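Local atomic coordinates of BlEst2 (Bacillus licheniformis, PDB entry 6WPX), a protein that probably hydrolyses ester bonds as an alpha/beta-hydrolase esterase or lipase, its propeptide form being restrained by an autoinhibitory C-terminal domain. Residues A96-A99 against A100-E104; G163-A166 against D167-Q171; M268-L271 against T272-A275. All coordinates share one frame; numbering follows the deposited sequence.

Contact 1. Residues A96-A99 against A100-E104; sequences AMLA and AKLRE
Leu98 and Leu102 meet one turn apart on helix 91-109, an i to i+4 pair on the face that this helix turns to the central sheet of the alpha/beta-hydrolase domain. Followed from its root outward, Leu102 first sets CB 3.4 Å from the carbonyl oxygen of Leu98, and CG comes closer still, 3.2 Å from Leu98 O. With chi1 at -73°, CG stands opposite its own carbonyl carbon and beside its backbone N, so the branch point is directed back along the helix toward the preceding turn. Beyond it the chain forks: CD1 turns to the leucine one turn earlier and lies 3.8 Å from Leu98 CG, while CD2 keeps farther from the Leu98 carbonyl. From the other side Leu98 answers with its CD1 methyl, 3.9 Å from Leu102 CG. The two side chains pass each other at a slant and form one apolar patch. Around it, Leu102 reaches Val113 and Leu115 of strand 113-118, while Leu98 touches Ile83 of strand 80-83 and Ser125 and Ala128 of helix 121-131. Shortening Leu98 to an alanine here would probably open a gap between the helix, strand 80-83 and helix 121-131, and leave the CD1 methyl of Leu102 without its neighbour in the preceding turn. The backbone bond from Leu102 N to Leu98 O, 2.8 Å long, holds the same pair together.

Of the polar side chains, Arg103 extends away from the preceding turn to a hydrogen bond with Tyr137, while Glu104 OE1 accepts one from Trp34. Lys101 bends at chi2 (-61°); its CG rests 3.4 Å from Met97 O, and its NZ ends in a long salt bridge, 3.9 Å from Glu104 OE2.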
ATOM      1  N   ALA A  96      -7.445   1.541  20.210  1.00 28.33           N
ATOM      2  CA  ALA A  96      -8.184   1.796  21.460  1.00 30.09           C
ATOM      3  C   ALA A  96      -9.521   1.029  21.485  1.00 31.86           C
ATOM      4  O   ALA A  96      -9.827   0.388  22.480  1.00 31.44           O
ATOM      5  CB  ALA A  96      -8.411   3.288  21.660  1.00 32.12           C
ATOM      6  N   MET A  97     -10.255   1.048  20.383  1.00 29.38           N
ATOM      7  CA  MET A  97     -11.539   0.337  20.260  1.00 30.21           C
ATOM      8  C   MET A  97     -11.313  -1.183  20.326  1.00 31.60           C
ATOM      9  O   MET A  97     -12.000  -1.836  21.087  1.00 30.41           O
ATOM     10  CB  MET A  97     -12.227   0.690  18.946  1.00 32.54           C
ATOM     11  CG  MET A  97     -13.460  -0.094  18.685  1.00 35.21           C
ATOM     12  SD  MET A  97     -14.251   0.325  17.171  1.00 38.18           S
ATOM     13  CE  MET A  97     -15.010   1.877  17.613  1.00 36.23           C
ATOM     14  N   LEU A  98     -10.382  -1.711  19.535  1.00 27.87           N
ATOM     15  CA  LEU A  98     -10.118  -3.151  19.551  1.00 26.11           C
ATOM     16  C   LEU A  98      -9.734  -3.604  20.955  1.00 29.56           C
ATOM     17  O   LEU A  98     -10.284  -4.591  21.428  1.00 29.06           O
ATOM     18  CB  LEU A  98      -9.042  -3.518  18.518  1.00 24.22           C
ATOM     19  CG  LEU A  98      -8.656  -5.010  18.379  1.00 27.18           C
ATOM     20  CD1 LEU A  98      -9.881  -5.907  18.030  1.00 26.22           C
ATOM     21  CD2 LEU A  98      -7.592  -5.164  17.314  1.00 25.04           C
ATOM     22  N   ALA A  99      -8.852  -2.848  21.646  1.00 27.55           N
ATOM     23  CA  ALA A  99      -8.431  -3.163  23.013  1.00 29.27           C
ATOM     24  C   ALA A  99      -9.616  -3.216  23.977  1.00 35.23           C
ATOM     25  O   ALA A  99      -9.695  -4.140  24.794  1.00 35.94           O
ATOM     26  CB  ALA A  99      -7.417  -2.147  23.495  1.00 30.87           C
ATOM     27  N   ALA A 100     -10.546  -2.237  23.866  1.00 33.51           N
ATOM     28  CA  ALA A 100     -11.747  -2.158  24.705  1.00 34.61           C
ATOM     29  C   ALA A 100     -12.658  -3.370  24.465  1.00 37.89           C
ATOM     30  O   ALA A 100     -13.111  -3.985  25.432  1.00 38.24           O
ATOM     31  CB  ALA A 100     -12.496  -0.864  24.430  1.00 36.44           C
ATOM     32  N   LYS A 101     -12.856  -3.766  23.187  1.00 32.18           N
ATOM     33  CA  LYS A 101     -13.718  -4.906  22.855  1.00 30.27           C
ATOM     34  C   LYS A 101     -13.064  -6.229  23.148  1.00 33.42           C
ATOM     35  O   LYS A 101     -13.774  -7.168  23.481  1.00 33.91           O
ATOM     36  CB  LYS A 101     -14.249  -4.842  21.406  1.00 31.01           C
ATOM     37  CG  LYS A 101     -14.921  -3.506  21.007  1.00 26.96           C
ATOM     38  CD  LYS A 101     -16.153  -3.156  21.859  1.00 33.71           C
ATOM     39  CE  LYS A 101     -16.712  -1.789  21.523  1.00 27.54           C
ATOM     40  NZ  LYS A 101     -17.960  -1.552  22.278  1.00 39.75           N
ATOM     41  N   LEU A 102     -11.714  -6.314  23.074  1.00 28.54           N
ATOM     42  CA  LEU A 102     -10.995  -7.554  23.392  1.00 27.58           C
ATOM     43  C   LEU A 102     -11.204  -7.930  24.859  1.00 31.91           C
ATOM     44  O   LEU A 102     -11.274  -9.106  25.175  1.00 32.39           O
ATOM     45  CB  LEU A 102      -9.506  -7.489  23.034  1.00 26.05           C
ATOM     46  CG  LEU A 102      -9.166  -7.559  21.536  1.00 28.26           C
ATOM     47  CD1 LEU A 102      -7.697  -7.212  21.313  1.00 27.57           C
ATOM     48  CD2 LEU A 102      -9.485  -8.931  20.955  1.00 30.52           C
ATOM     49  N   ARG A 103     -11.399  -6.935  25.733  1.00 30.16           N
ATOM     50  CA  ARG A 103     -11.712  -7.196  27.135  1.00 30.91           C
ATOM     51  C   ARG A 103     -13.072  -7.933  27.208  1.00 35.81           C
ATOM     52  O   ARG A 103     -13.179  -8.926  27.928  1.00 37.46           O
ATOM     53  CB  ARG A 103     -11.737  -5.877  27.936  1.00 31.74           C
ATOM     54  CG  ARG A 103     -11.961  -6.146  29.414  1.00 38.59           C
ATOM     55  CD  ARG A 103     -12.050  -4.912  30.267  1.00 51.90           C
ATOM     56  NE  ARG A 103     -12.394  -5.261  31.650  1.00 68.73           N
ATOM     57  CZ  ARG A 103     -11.530  -5.683  32.577  1.00 88.00           C
ATOM     58  NH1 ARG A 103     -10.250  -5.864  32.272  1.00 77.89           N
ATOM     59  NH2 ARG A 103     -11.952  -5.967  33.804  1.00 75.38           N
ATOM     60  N   GLU A 104     -14.093  -7.462  26.446  1.00 31.82           N
ATOM     61  CA  GLU A 104     -15.432  -8.081  26.379  1.00 31.62           C
ATOM     62  C   GLU A 104     -15.349  -9.469  25.730  1.00 33.95           C
ATOM     63  O   GLU A 104     -16.024 -10.398  26.169  1.00 35.29           O
ATOM     64  CB  GLU A 104     -16.403  -7.227  25.554  1.00 33.42           C
ATOM     65  CG  GLU A 104     -16.626  -5.811  26.050  1.00 40.39           C
ATOM     66  CD  GLU A 104     -17.542  -4.988  25.165  1.00 54.88           C
ATOM     67  OE1 GLU A 104     -18.041  -5.516  24.144  1.00 45.74           O
ATOM     68  OE2 GLU A 104     -17.745  -3.796  25.487  1.00 51.19           O
TER

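Contact 2. Residues G163-A166 against D167-Q171; sequences GWLA and DILGQ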
ATOM      1  N   GLY A 163      -3.316  14.479  -6.053  1.00 18.57           N
ATOM      2  CA  GLY A 163      -4.168  15.435  -5.348  1.00 20.15           C
ATOM      3  C   GLY A 163      -5.597  15.523  -5.839  1.00 27.32           C
ATOM      4  O   GLY A 163      -6.546  15.385  -5.051  1.00 27.82           O
ATOM      5  N   TRP A 164      -5.760  15.745  -7.147  1.00 25.06           N
ATOM      6  CA  TRP A 164      -7.070  15.883  -7.777  1.00 26.33           C
ATOM      7  C   TRP A 164      -7.894  14.606  -7.685  1.00 29.73           C
ATOM      8  O   TRP A 164      -9.052  14.662  -7.284  1.00 30.40           O
ATOM      9  CB  TRP A 164      -6.924  16.359  -9.221  1.00 26.36           C
ATOM     10  CG  TRP A 164      -6.205  17.674  -9.346  1.00 27.84           C
ATOM     11  CD1 TRP A 164      -6.763  18.917  -9.324  1.00 31.77           C
ATOM     12  CD2 TRP A 164      -4.792  17.872  -9.483  1.00 27.37           C
ATOM     13  NE1 TRP A 164      -5.791  19.877  -9.490  1.00 30.99           N
ATOM     14  CE2 TRP A 164      -4.570  19.265  -9.574  1.00 31.73           C
ATOM     15  CE3 TRP A 164      -3.685  17.007  -9.527  1.00 27.54           C
ATOM     16  CZ2 TRP A 164      -3.289  19.813  -9.706  1.00 31.43           C
ATOM     17  CZ3 TRP A 164      -2.416  17.552  -9.661  1.00 29.11           C
ATOM     18  CH2 TRP A 164      -2.227  18.935  -9.761  1.00 30.71           C
ATOM     19  N   LEU A 165      -7.285  13.446  -7.980  1.00 24.61           N
ATOM     20  CA  LEU A 165      -7.991  12.175  -7.892  1.00 24.32           C
ATOM     21  C   LEU A 165      -8.325  11.766  -6.457  1.00 30.46           C
ATOM     22  O   LEU A 165      -9.457  11.360  -6.196  1.00 29.41           O
ATOM     23  CB  LEU A 165      -7.229  11.038  -8.612  1.00 22.77           C
ATOM     24  CG  LEU A 165      -7.911   9.684  -8.619  1.00 25.89           C
ATOM     25  CD1 LEU A 165      -9.226   9.723  -9.418  1.00 26.03           C
ATOM     26  CD2 LEU A 165      -6.962   8.600  -9.148  1.00 25.84           C
ATOM     27  N   ALA A 166      -7.344  11.856  -5.541  1.00 29.72           N
ATOM     28  CA  ALA A 166      -7.539  11.493  -4.141  1.00 31.08           C
ATOM     29  C   ALA A 166      -8.688  12.276  -3.493  1.00 39.02           C
ATOM     30  O   ALA A 166      -9.457  11.695  -2.726  1.00 41.07           O
ATOM     31  CB  ALA A 166      -6.259  11.691  -3.360  1.00 31.53           C
ATOM     32  N   ASP A 167      -8.842  13.549  -3.852  1.00 36.52           N
ATOM     33  CA  ASP A 167      -9.904  14.398  -3.325  1.00 39.30           C
ATOM     34  C   ASP A 167     -11.325  13.874  -3.669  1.00 46.79           C
ATOM     35  O   ASP A 167     -12.039  13.473  -2.735  1.00 47.79           O
ATOM     36  CB  ASP A 167      -9.694  15.864  -3.746  1.00 41.93           C
ATOM     37  CG  ASP A 167      -8.587  16.592  -2.979  1.00 56.50           C
ATOM     38  OD1 ASP A 167      -8.003  15.984  -2.048  1.00 57.26           O
ATOM     39  OD2 ASP A 167      -8.293  17.763  -3.320  1.00 62.40           O
ATOM     40  N   ILE A 168     -11.696  13.765  -4.979  1.00 43.03           N
ATOM     41  CA  ILE A 168     -13.041  13.290  -5.339  1.00 43.66           C
ATOM     42  C   ILE A 168     -13.265  11.790  -5.031  1.00 47.06           C
ATOM     43  O   ILE A 168     -14.423  11.399  -4.867  1.00 48.04           O
ATOM     44  CB  ILE A 168     -13.524  13.650  -6.751  1.00 47.30           C
ATOM     45  CG1 ILE A 168     -12.482  13.307  -7.825  1.00 46.20           C
ATOM     46  CG2 ILE A 168     -13.975  15.123  -6.804  1.00 50.42           C
ATOM     47  CD1 ILE A 168     -12.976  13.574  -9.173  1.00 53.97           C
ATOM     48  N   LEU A 169     -12.204  10.975  -4.880  1.00 40.65           N
ATOM     49  CA  LEU A 169     -12.420   9.578  -4.482  1.00 39.43           C
ATOM     50  C   LEU A 169     -12.751   9.468  -2.965  1.00 42.75           C
ATOM     51  O   LEU A 169     -13.284   8.444  -2.521  1.00 40.94           O
ATOM     52  CB  LEU A 169     -11.229   8.665  -4.854  1.00 37.88           C
ATOM     53  CG  LEU A 169     -10.987   8.353  -6.353  1.00 41.09           C
ATOM     54  CD1 LEU A 169      -9.992   7.181  -6.519  1.00 40.06           C
ATOM     55  CD2 LEU A 169     -12.277   8.009  -7.087  1.00 41.38           C
ATOM     56  N   GLY A 170     -12.449  10.532  -2.205  1.00 40.08           N
ATOM     57  CA  GLY A 170     -12.615  10.584  -0.751  1.00 39.62           C
ATOM     58  C   GLY A 170     -11.675   9.609  -0.080  1.00 41.74           C
ATOM     59  O   GLY A 170     -11.989   9.066   0.979  1.00 41.89           O
ATOM     60  N   GLN A 171     -10.530   9.333  -0.727  1.00 37.64           N
ATOM     61  CA  GLN A 171      -9.565   8.361  -0.213  1.00 36.87           C
ATOM     62  C   GLN A 171      -8.649   8.960   0.842  1.00 38.76           C
ATOM     63  O   GLN A 171      -7.820   8.244   1.400  1.00 40.14           O
ATOM     64  CB  GLN A 171      -8.779   7.664  -1.353  1.00 37.80           C
ATOM     65  CG  GLN A 171      -7.734   8.525  -2.046  1.00 58.47           C
ATOM     66  CD  GLN A 171      -7.147   7.845  -3.255  1.00 81.49           C
ATOM     67  OE1 GLN A 171      -7.470   8.173  -4.397  1.00 78.91           O
ATOM     68  NE2 GLN A 171      -6.265   6.882  -3.035  1.00 72.73           N
TER
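Ala166 and Gln171 close the end of helix 163-169 in a Schellman motif. Gln171 N donates to Ala166 O at 3.3 Å, lying in the carbonyl plane, and inside that bond Gly170 N reaches Asp167 O at 3.0 Å. Gly170 makes the reversal with a positive phi of 66°, a value that favours glycine. Past it, the Gln171 side chain folds back over Ala166: CG takes the place between its own backbone N and carbonyl carbon (chi1 73°) and packs 3.7 Å from Ala166 CB. The rest of the chain is extended and carries the amide across the alanine, with OE1 only 3.3 Å from Ala166 CA. That oxygen is buried and has no hydrogen-bonding partner in the model.

Leu165 is the second main player. Its CD1 leans on Leu169, 3.8 Å from Leu169 CG, the usual meeting of side chains one turn apart, and Leu169 N bonds to Leu165 O in the backbone of the same turn.

Asp167 turns its flat group to Gly163. The carbonyl oxygen of Gly163 stands squarely over one face of the carboxylate, 3.1 Å from Asp167 CG and 3.4 Å from each of its oxygens. All three oxygens are acceptors, so this is plain proximity; the bond is made by the Asp167 N-H, which comes in to Gly163 O tilted 30° from the carbonyl plane.

The short helix lies against the beta-rich C-terminal half. Trp164 and Ile168 both touch Ala378, and Leu165 touches Leu380, all on strand 377-386, a placement consistent with the autoinhibitory role of that part. Gln171 meets Val348 and Phe349 of the loop before strand 353-360.

Contact 3. Residues M268-L271 against T272-A275; sequences MPLL and TIQA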
ATOM      1  N   MET A 268      -3.510 -22.419  10.164  1.00 11.77           N
ATOM      2  CA  MET A 268      -3.985 -23.312  11.245  1.00 12.45           C
ATOM      3  C   MET A 268      -2.823 -23.837  12.134  1.00 18.40           C
ATOM      4  O   MET A 268      -2.939 -23.698  13.355  1.00 17.85           O
ATOM      5  CB  MET A 268      -4.881 -24.430  10.763  1.00 14.47           C
ATOM      6  CG  MET A 268      -5.474 -25.262  11.927  1.00 18.26           C
ATOM      7  SD  MET A 268      -6.544 -26.589  11.389  1.00 22.19           S
ATOM      8  CE  MET A 268      -5.361 -27.665  10.532  1.00 20.01           C
ATOM      9  N   PRO A 269      -1.681 -24.322  11.593  1.00 15.13           N
ATOM     10  CA  PRO A 269      -0.562 -24.699  12.490  1.00 15.02           C
ATOM     11  C   PRO A 269      -0.019 -23.487  13.264  1.00 17.20           C
ATOM     12  O   PRO A 269       0.445 -23.645  14.382  1.00 16.35           O
ATOM     13  CB  PRO A 269       0.522 -25.240  11.536  1.00 16.58           C
ATOM     14  CG  PRO A 269       0.132 -24.811  10.218  1.00 22.08           C
ATOM     15  CD  PRO A 269      -1.342 -24.597  10.179  1.00 16.72           C
ATOM     16  N   LEU A 270      -0.100 -22.292  12.681  1.00 12.66           N
ATOM     17  CA  LEU A 270       0.383 -21.043  13.301  1.00 13.66           C
ATOM     18  C   LEU A 270      -0.501 -20.615  14.466  1.00 19.30           C
ATOM     19  O   LEU A 270      -0.094 -19.785  15.271  1.00 19.22           O
ATOM     20  CB  LEU A 270       0.509 -19.886  12.267  1.00 12.56           C
ATOM     21  CG  LEU A 270       1.305 -20.176  10.995  1.00 15.72           C
ATOM     22  CD1 LEU A 270       1.555 -18.903  10.221  1.00 13.83           C
ATOM     23  CD2 LEU A 270       2.631 -20.877  11.276  1.00 17.12           C
ATOM     24  N   LEU A 271      -1.697 -21.211  14.583  1.00 17.41           N
ATOM     25  CA  LEU A 271      -2.578 -20.907  15.700  1.00 17.21           C
ATOM     26  C   LEU A 271      -2.035 -21.524  16.987  1.00 20.57           C
ATOM     27  O   LEU A 271      -2.366 -21.030  18.050  1.00 21.81           O
ATOM     28  CB  LEU A 271      -4.019 -21.434  15.445  1.00 16.82           C
ATOM     29  CG  LEU A 271      -4.763 -20.871  14.228  1.00 18.88           C
ATOM     30  CD1 LEU A 271      -6.028 -21.699  13.941  1.00 18.31           C
ATOM     31  CD2 LEU A 271      -5.107 -19.404  14.410  1.00 15.06           C
ATOM     32  N   THR A 272      -1.220 -22.596  16.899  1.00 15.93           N
ATOM     33  CA  THR A 272      -0.763 -23.327  18.098  1.00 16.69           C
ATOM     34  C   THR A 272       0.747 -23.500  18.250  1.00 21.08           C
ATOM     35  O   THR A 272       1.216 -23.634  19.376  1.00 20.53           O
ATOM     36  CB  THR A 272      -1.430 -24.717  18.141  1.00 21.42           C
ATOM     37  OG1 THR A 272      -1.023 -25.488  16.981  1.00 18.43           O
ATOM     38  CG2 THR A 272      -2.952 -24.630  18.226  1.00 20.08           C
ATOM     39  N   ILE A 273       1.487 -23.579  17.133  1.00 16.73           N
ATOM     40  CA  ILE A 273       2.924 -23.848  17.117  1.00 18.46           C
ATOM     41  C   ILE A 273       3.753 -22.841  17.932  1.00 24.36           C
ATOM     42  O   ILE A 273       3.379 -21.670  18.017  1.00 21.70           O
ATOM     43  CB  ILE A 273       3.399 -23.915  15.627  1.00 21.52           C
ATOM     44  CG1 ILE A 273       4.672 -24.743  15.464  1.00 23.94           C
ATOM     45  CG2 ILE A 273       3.533 -22.518  14.974  1.00 21.59           C
ATOM     46  CD1 ILE A 273       5.197 -24.833  13.924  1.00 25.26           C
ATOM     47  N   GLN A 274       4.885 -23.292  18.515  1.00 24.27           N
ATOM     48  CA  GLN A 274       5.850 -22.413  19.191  1.00 26.04           C
ATOM     49  C   GLN A 274       6.968 -22.250  18.175  1.00 29.34           C
ATOM     50  O   GLN A 274       7.651 -23.208  17.870  1.00 30.53           O
ATOM     51  CB  GLN A 274       6.426 -23.041  20.492  1.00 29.28           C
ATOM     52  CG  GLN A 274       5.503 -23.211  21.708  1.00 41.38           C
ATOM     53  CD  GLN A 274       4.320 -22.288  21.820  1.00 54.68           C
ATOM     54  OE1 GLN A 274       4.450 -21.069  21.897  1.00 51.68           O
ATOM     55  NE2 GLN A 274       3.150 -22.858  21.832  1.00 53.91           N
ATOM     56  N   ALA A 275       7.095 -21.077  17.584  1.00 26.60           N
ATOM     57  CA  ALA A 275       8.096 -20.856  16.540  1.00 27.18           C
ATOM     58  C   ALA A 275       9.005 -19.711  16.864  1.00 33.43           C
ATOM     59  O   ALA A 275       8.652 -18.830  17.647  1.00 33.85           O
ATOM     60  CB  ALA A 275       7.410 -20.612  15.194  1.00 26.32           C
TER
HETATM   61  O   HOH W   1      -2.729 -25.827  14.973  1.00 15.91           O
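The carbonyl of Pro269 is the flat group around which Thr272 and Ile273 gather, in a tight turn that follows helix 260-267. Over one face stands the N-H of Thr272, 3.2 Å from Pro269 O and 57° out of the carbonyl plane, well off any lone pair; this i to i+3 bond makes a beta turn. Almost straight ahead of the oxygen comes Ile273 N, at 2.9 Å, adding an i to i+4 bond. The opposite face is covered by Ile273 itself, whose CB lies 3.2 Å and CG2 3.3 Å from Pro269 O. Two N-H groups thus grip this oxygen, with aliphatic carbon over the face away from the Thr272 N-H.

The Ile273 side chain owes that place to chi1 of -156°, which sets CG1 opposite its backbone N and turns CG2 back to the turn. There CG2 runs alongside Leu270 and lies 4.1 Å from Leu270 CD2, the two side chains pointing the same way. Both reach Phe203 on strand 201-205, and Leu270 also touches Leu205 and Ile142, so the turn packs against the central sheet of the hydrolase fold. Arg140 of strand 138-144 fastens the backbone, its NH1 hydrogen-bonded to the carbonyl oxygens of Leu270 and Ile273.

The Thr272 hydroxyl lies on the same side of the Pro269 carbonyl plane as its own N-H. A water bridges the first and fifth residues, donating to Met268 O at 2.7 Å and hydrogen-bonded at 2.7 Å to Thr272 OG1.

From the N terminus the three contacts come in series, each a local contact within one continuous stretch, so none closes a long loop, and none encloses or crosses another. Contact 1 lies midway along helix 91-109 and joins it to strands 80-83 and 113-118 of the central hydrolase sheet. Contact 2 ends helix 163-169, one place where the hydrolase part meets strand 377-386 of the C-terminal antiparallel sheet. Contact 3, in the loop after helix 260-267, returns the chain to the central sheet over strands 138-144 and 201-205. Centres of contacts 1 and 3 are about 24 Å apart; those of contacts 2 and 3, on opposite sides of the chain's centre, about 42 Å.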